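PDB 5CAG: putative fimbrium anchoring subunit Fim4B from Bacteroides ovatus, which probably serves as an anchoring subunit of a fimbrium, a lipoprotein thought to be attached to the outer membrane. Local coordinates for residues S88-N100 / M110-D123. Numbering follows the deposited sequence.
Sequences SYETIEAYTGNCN and MVWSPDSLYVLNID. With SO4 (sulfate ion), chain D.
Met110 O takes two hydrogen bonds from 88-100, arriving from opposite faces of its carbonyl plane: Cys99 N donates at 2.8 Å, while Asn98 ND2 comes from well above the plane and has a second partner in Gln185. Val111 pairs with Asn98 in a single beta bridge, and its CB packs against Thr96 OG1. The bridge is completed as Trp112 N donates from nearly on the line of the Gly97 C=O bond, 3.0 Å from Gly97 O. Trp112 CG is turned anti to its carbonyl carbon (chi1 -56°), which brings one indole face against Cys99, whose SG sits above the six-membered ring, 4.1 Å from its centroid, in a sulfur-aromatic contact. Trp112 O in turn accepts from Thr96 OG1 in the carbonyl plane, and Thr96 CG2 reaches Pro114 CA at 3.8 Å.

Beyond this point the two segments separate: strand 93-96 lies in a small antiparallel sheet between 81-84 and 172-174, whereas strand 118-127 runs between 67-75 and 134-154 in the main beta structure of this FimB/Mfa2-family protein. Leu117 CD2 meets Ala94 CB at 3.7 Å, with Phe205 packed on both residues. Farther on, Asn121 ND2 donates nearly straight to Tyr89 OH (3.2 Å), while its OD1 is held by Lys209. Tyr89 OH itself donates to Asp123 OD1 on its anti side, at 2.7 Å, the carboxylate standing 88° to the Tyr89 ring, and Asp123 OD2 forms a salt bridge with Arg216.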
loop_
_atom_site.group_PDB
_atom_site.type_symbol
_atom_site.label_atom_id
_atom_site.label_comp_id
_atom_site.label_asym_id
_atom_site.label_seq_id
_atom_site.Cartn_x
_atom_site.Cartn_y
_atom_site.Cartn_z
ATOM N N SER A 88 7.407 1.992 -17.074
ATOM C CA SER A 88 7.075 3.409 -17.203
ATOM C C SER A 88 6.692 4.031 -15.866
ATOM O O SER A 88 6.011 3.392 -15.065
ATOM C CB SER A 88 5.925 3.590 -18.187
ATOM O OG SER A 88 5.300 4.854 -18.024
ATOM N N TYR A 89 7.063 5.308 -15.660
ATOM C CA TYR A 89 6.706 6.074 -14.462
ATOM C C TYR A 89 5.181 6.036 -14.285
ATOM O O TYR A 89 4.700 5.633 -13.226
ATOM C CB TYR A 89 7.230 7.527 -14.604
ATOM C CG TYR A 89 7.003 8.459 -13.428
ATOM C CD1 TYR A 89 7.766 8.348 -12.266
ATOM C CD2 TYR A 89 6.117 9.533 -13.523
ATOM C CE1 TYR A 89 7.603 9.241 -11.205
ATOM C CE2 TYR A 89 5.948 10.434 -12.472
ATOM C CZ TYR A 89 6.693 10.283 -11.312
ATOM O OH TYR A 89 6.508 11.147 -10.256
ATOM N N GLU A 90 4.433 6.315 -15.376
ATOM C CA GLU A 90 2.964 6.348 -15.410
ATOM C C GLU A 90 2.292 4.980 -15.140
ATOM O O GLU A 90 1.092 4.973 -14.861
ATOM C CB GLU A 90 2.454 6.926 -16.746
ATOM C CG GLU A 90 2.702 8.430 -16.911
ATOM C CD GLU A 90 1.814 9.409 -16.146
ATOM O OE1 GLU A 90 0.578 9.391 -16.360
ATOM O OE2 GLU A 90 2.363 10.244 -15.389
ATOM N N THR A 91 3.040 3.851 -15.158
ATOM C CA THR A 91 2.436 2.532 -14.926
ATOM C C THR A 91 2.936 1.765 -13.684
ATOM O O THR A 91 2.261 0.802 -13.290
ATOM C CB THR A 91 2.620 1.619 -16.146
ATOM O OG1 THR A 91 4.001 1.499 -16.463
ATOM C CG2 THR A 91 1.854 2.096 -17.343
ATOM N N ILE A 92 4.100 2.141 -13.091
ATOM C CA ILE A 92 4.677 1.424 -11.943
ATOM C C ILE A 92 3.669 1.488 -10.773
ATOM O O ILE A 92 3.312 2.568 -10.278
ATOM C CB ILE A 92 6.133 1.863 -11.605
ATOM C CG1 ILE A 92 6.746 0.982 -10.502
ATOM C CG2 ILE A 92 6.257 3.356 -11.299
ATOM C CD1 ILE A 92 8.262 1.087 -10.342
ATOM N N GLU A 93 3.127 0.300 -10.448
ATOM C CA GLU A 93 2.049 0.054 -9.487
ATOM C C GLU A 93 2.468 -0.984 -8.458
ATOM O O GLU A 93 3.140 -1.955 -8.796
ATOM C CB GLU A 93 0.806 -0.440 -10.284
ATOM C CG GLU A 93 -0.503 -0.739 -9.554
ATOM C CD GLU A 93 -1.608 -1.361 -10.410
ATOM O OE1 GLU A 93 -1.292 -1.967 -11.463
ATOM O OE2 GLU A 93 -2.799 -1.209 -10.045
ATOM N N ALA A 94 2.075 -0.768 -7.208
ATOM C CA ALA A 94 2.294 -1.695 -6.101
ATOM C C ALA A 94 0.971 -2.381 -5.829
ATOM O O ALA A 94 -0.065 -1.709 -5.782
ATOM C CB ALA A 94 2.787 -0.953 -4.865
ATOM N N TYR A 95 0.976 -3.707 -5.718
ATOM C CA TYR A 95 -0.268 -4.454 -5.538
ATOM C C TYR A 95 -0.055 -5.640 -4.615
ATOM O O TYR A 95 1.087 -5.946 -4.278
ATOM C CB TYR A 95 -0.797 -4.924 -6.915
ATOM C CG TYR A 95 0.072 -5.964 -7.597
ATOM C CD1 TYR A 95 1.260 -5.608 -8.225
ATOM C CD2 TYR A 95 -0.313 -7.296 -7.649
ATOM C CE1 TYR A 95 2.064 -6.561 -8.847
ATOM C CE2 TYR A 95 0.480 -8.258 -8.275
ATOM C CZ TYR A 95 1.665 -7.888 -8.879
ATOM O OH TYR A 95 2.461 -8.849 -9.462
ATOM N N THR A 96 -1.143 -6.320 -4.220
ATOM C CA THR A 96 -1.031 -7.530 -3.400
ATOM C C THR A 96 -1.592 -8.732 -4.131
ATOM O O THR A 96 -2.424 -8.580 -5.029
ATOM C CB THR A 96 -1.739 -7.362 -2.095
ATOM O OG1 THR A 96 -3.019 -6.766 -2.344
ATOM C CG2 THR A 96 -0.902 -6.601 -1.097
ATOM N N GLY A 97 -1.155 -9.924 -3.741
ATOM C CA GLY A 97 -1.668 -11.135 -4.370
ATOM C C GLY A 97 -3.064 -11.508 -3.912
ATOM O O GLY A 97 -3.525 -11.013 -2.878
ATOM N N ASN A 98 -3.756 -12.381 -4.676
ATOM C CA ASN A 98 -5.059 -12.887 -4.249
ATOM C C ASN A 98 -4.833 -13.966 -3.179
ATOM O O ASN A 98 -3.826 -14.671 -3.260
ATOM C CB ASN A 98 -5.842 -13.408 -5.411
ATOM C CG ASN A 98 -6.596 -12.343 -6.126
ATOM O OD1 ASN A 98 -6.181 -11.860 -7.175
ATOM N ND2 ASN A 98 -7.746 -11.972 -5.583
ATOM N N CYS A 99 -5.703 -14.040 -2.144
ATOM C CA CYS A 99 -5.567 -14.984 -1.019
ATOM C C CYS A 99 -5.686 -16.396 -1.508
ATOM O O CYS A 99 -6.768 -16.867 -1.888
ATOM C CB CYS A 99 -6.568 -14.709 0.099
ATOM S SG CYS A 99 -6.592 -12.998 0.651
ATOM N N ASN A 100 -4.559 -17.069 -1.516
ATOM C CA ASN A 100 -4.526 -18.426 -1.984
ATOM C C ASN A 100 -4.263 -19.310 -0.809
ATOM O O ASN A 100 -3.661 -18.872 0.183
ATOM C CB ASN A 100 -3.470 -18.591 -3.089
ATOM C CG ASN A 100 -3.771 -17.849 -4.396
ATOM O OD1 ASN A 100 -4.931 -17.702 -4.844
ATOM N ND2 ASN A 100 -2.709 -17.403 -5.073
HETATM N N MSE A 110 -10.529 -12.382 -2.815
HETATM C CA MSE A 110 -9.898 -11.356 -1.983
HETATM C C MSE A 110 -8.377 -11.274 -2.196
HETATM O O MSE A 110 -7.765 -12.210 -2.709
HETATM C CB MSE A 110 -10.156 -11.649 -0.506
HETATM C CG MSE A 110 -11.611 -11.811 -0.162
HETATM SE SE MSE A 110 -11.802 -12.275 1.723
HETATM C CE MSE A 110 -13.697 -12.704 1.768
ATOM N N VAL A 111 -7.776 -10.149 -1.761
ATOM C CA VAL A 111 -6.342 -9.846 -1.829
ATOM C C VAL A 111 -5.765 -9.618 -0.410
ATOM O O VAL A 111 -6.495 -9.240 0.500
ATOM C CB VAL A 111 -6.074 -8.637 -2.746
ATOM C CG1 VAL A 111 -6.568 -8.911 -4.165
ATOM C CG2 VAL A 111 -6.701 -7.364 -2.178
ATOM N N TRP A 112 -4.467 -9.836 -0.235
ATOM C CA TRP A 112 -3.825 -9.676 1.064
ATOM C C TRP A 112 -3.671 -8.221 1.437
ATOM O O TRP A 112 -3.595 -7.384 0.540
ATOM C CB TRP A 112 -2.444 -10.322 1.057
ATOM C CG TRP A 112 -2.418 -11.770 0.686
ATOM C CD1 TRP A 112 -1.996 -12.303 -0.494
ATOM C CD2 TRP A 112 -2.738 -12.878 1.534
ATOM N NE1 TRP A 112 -2.086 -13.677 -0.454
ATOM C CE2 TRP A 112 -2.517 -14.057 0.787
ATOM C CE3 TRP A 112 -3.195 -12.994 2.858
ATOM C CZ2 TRP A 112 -2.738 -15.331 1.318
ATOM C CZ3 TRP A 112 -3.386 -14.260 3.392
ATOM C CH2 TRP A 112 -3.165 -15.408 2.627
ATOM N N SER A 113 -3.618 -7.909 2.759
ATOM C CA SER A 113 -3.390 -6.535 3.248
ATOM C C SER A 113 -1.949 -6.148 2.949
ATOM O O SER A 113 -1.057 -6.997 3.061
ATOM C CB SER A 113 -3.687 -6.381 4.742
ATOM O OG SER A 113 -4.024 -7.606 5.376
ATOM N N PRO A 114 -1.719 -4.914 2.458
ATOM C CA PRO A 114 -0.363 -4.523 2.079
ATOM C C PRO A 114 0.532 -4.298 3.278
ATOM O O PRO A 114 0.091 -3.703 4.251
ATOM C CB PRO A 114 -0.590 -3.228 1.308
ATOM C CG PRO A 114 -1.824 -2.672 1.857
ATOM C CD PRO A 114 -2.684 -3.842 2.149
ATOM N N ASP A 115 1.792 -4.787 3.218
ATOM C CA ASP A 115 2.746 -4.550 4.303
ATOM C C ASP A 115 3.364 -3.146 4.104
ATOM O O ASP A 115 2.856 -2.392 3.270
ATOM C CB ASP A 115 3.779 -5.672 4.468
ATOM C CG ASP A 115 4.563 -6.086 3.258
ATOM O OD1 ASP A 115 3.956 -6.210 2.168
ATOM O OD2 ASP A 115 5.764 -6.395 3.418
ATOM N N SER A 116 4.362 -2.738 4.911
ATOM C CA SER A 116 4.823 -1.356 4.821
ATOM C C SER A 116 5.562 -1.024 3.518
ATOM O O SER A 116 6.465 -1.744 3.102
ATOM C CB SER A 116 5.655 -0.984 6.034
ATOM O OG SER A 116 4.822 -1.103 7.178
ATOM N N LEU A 117 5.098 0.055 2.850
ATOM C CA LEU A 117 5.684 0.600 1.616
ATOM C C LEU A 117 5.989 2.075 1.831
ATOM O O LEU A 117 5.169 2.806 2.419
ATOM C CB LEU A 117 4.785 0.392 0.388
ATOM C CG LEU A 117 5.346 0.786 -0.960
ATOM C CD1 LEU A 117 6.445 -0.175 -1.449
ATOM C CD2 LEU A 117 4.263 0.848 -1.939
ATOM N N TYR A 118 7.217 2.470 1.430
ATOM C CA TYR A 118 7.737 3.827 1.541
ATOM C C TYR A 118 8.043 4.319 0.156
ATOM O O TYR A 118 8.739 3.640 -0.594
ATOM C CB TYR A 118 8.960 3.887 2.455
ATOM C CG TYR A 118 8.714 3.242 3.794
ATOM C CD1 TYR A 118 8.012 3.907 4.797
ATOM C CD2 TYR A 118 9.152 1.948 4.053
ATOM C CE1 TYR A 118 7.770 3.302 6.031
ATOM C CE2 TYR A 118 8.895 1.325 5.273
ATOM C CZ TYR A 118 8.208 2.003 6.261
ATOM O OH TYR A 118 7.998 1.355 7.458
ATOM N N VAL A 119 7.423 5.419 -0.242
ATOM C CA VAL A 119 7.573 5.907 -1.601
ATOM C C VAL A 119 7.965 7.377 -1.621
ATOM O O VAL A 119 7.554 8.164 -0.761
ATOM C CB VAL A 119 6.257 5.654 -2.414
ATOM C CG1 VAL A 119 6.226 6.411 -3.748
ATOM C CG2 VAL A 119 6.040 4.173 -2.660
ATOM N N LEU A 120 8.765 7.719 -2.639
ATOM C CA LEU A 120 9.103 9.057 -3.083
ATOM C C LEU A 120 8.914 9.084 -4.591
ATOM O O LEU A 120 9.453 8.213 -5.288
ATOM C CB LEU A 120 10.508 9.521 -2.691
ATOM C CG LEU A 120 10.960 10.805 -3.405
ATOM C CD1 LEU A 120 10.192 12.009 -2.917
ATOM C CD2 LEU A 120 12.425 11.016 -3.278
ATOM N N ASN A 121 8.115 10.034 -5.094
ATOM C CA ASN A 121 7.947 10.163 -6.539
ATOM C C ASN A 121 7.981 11.639 -6.925
ATOM O O ASN A 121 7.219 12.454 -6.378
ATOM C CB ASN A 121 6.708 9.453 -7.072
ATOM C CG ASN A 121 5.402 10.056 -6.673
ATOM O OD1 ASN A 121 4.928 9.897 -5.536
ATOM N ND2 ASN A 121 4.782 10.724 -7.626
ATOM N N ILE A 122 8.957 11.986 -7.792
ATOM C CA ILE A 122 9.184 13.338 -8.309
ATOM C C ILE A 122 8.763 13.308 -9.767
ATOM O O ILE A 122 9.297 12.479 -10.513
ATOM C CB ILE A 122 10.666 13.760 -8.130
ATOM C CG1 ILE A 122 11.116 13.663 -6.667
ATOM C CG2 ILE A 122 10.905 15.150 -8.698
ATOM C CD1 ILE A 122 12.608 13.454 -6.480
ATOM N N ASP A 123 7.769 14.133 -10.166
ATOM C CA ASP A 123 7.305 14.146 -11.553
ATOM C C ASP A 123 8.390 14.692 -12.484
ATOM O O ASP A 123 8.529 14.187 -13.599
ATOM C CB ASP A 123 6.007 14.939 -11.726
ATOM C CG ASP A 123 4.740 14.316 -11.166
ATOM O OD1 ASP A 123 4.725 13.067 -10.935
ATOM O OD2 ASP A 123 3.738 15.054 -11.020
HETATM S S SO4 D . 6.381 1.439 11.372
HETATM O O1 SO4 D . 6.382 -0.015 11.160
HETATM O O2 SO4 D . 7.589 1.845 12.081
HETATM O O3 SO4 D . 6.307 2.120 10.074
HETATM O O4 SO4 D . 5.229 1.815 12.187
#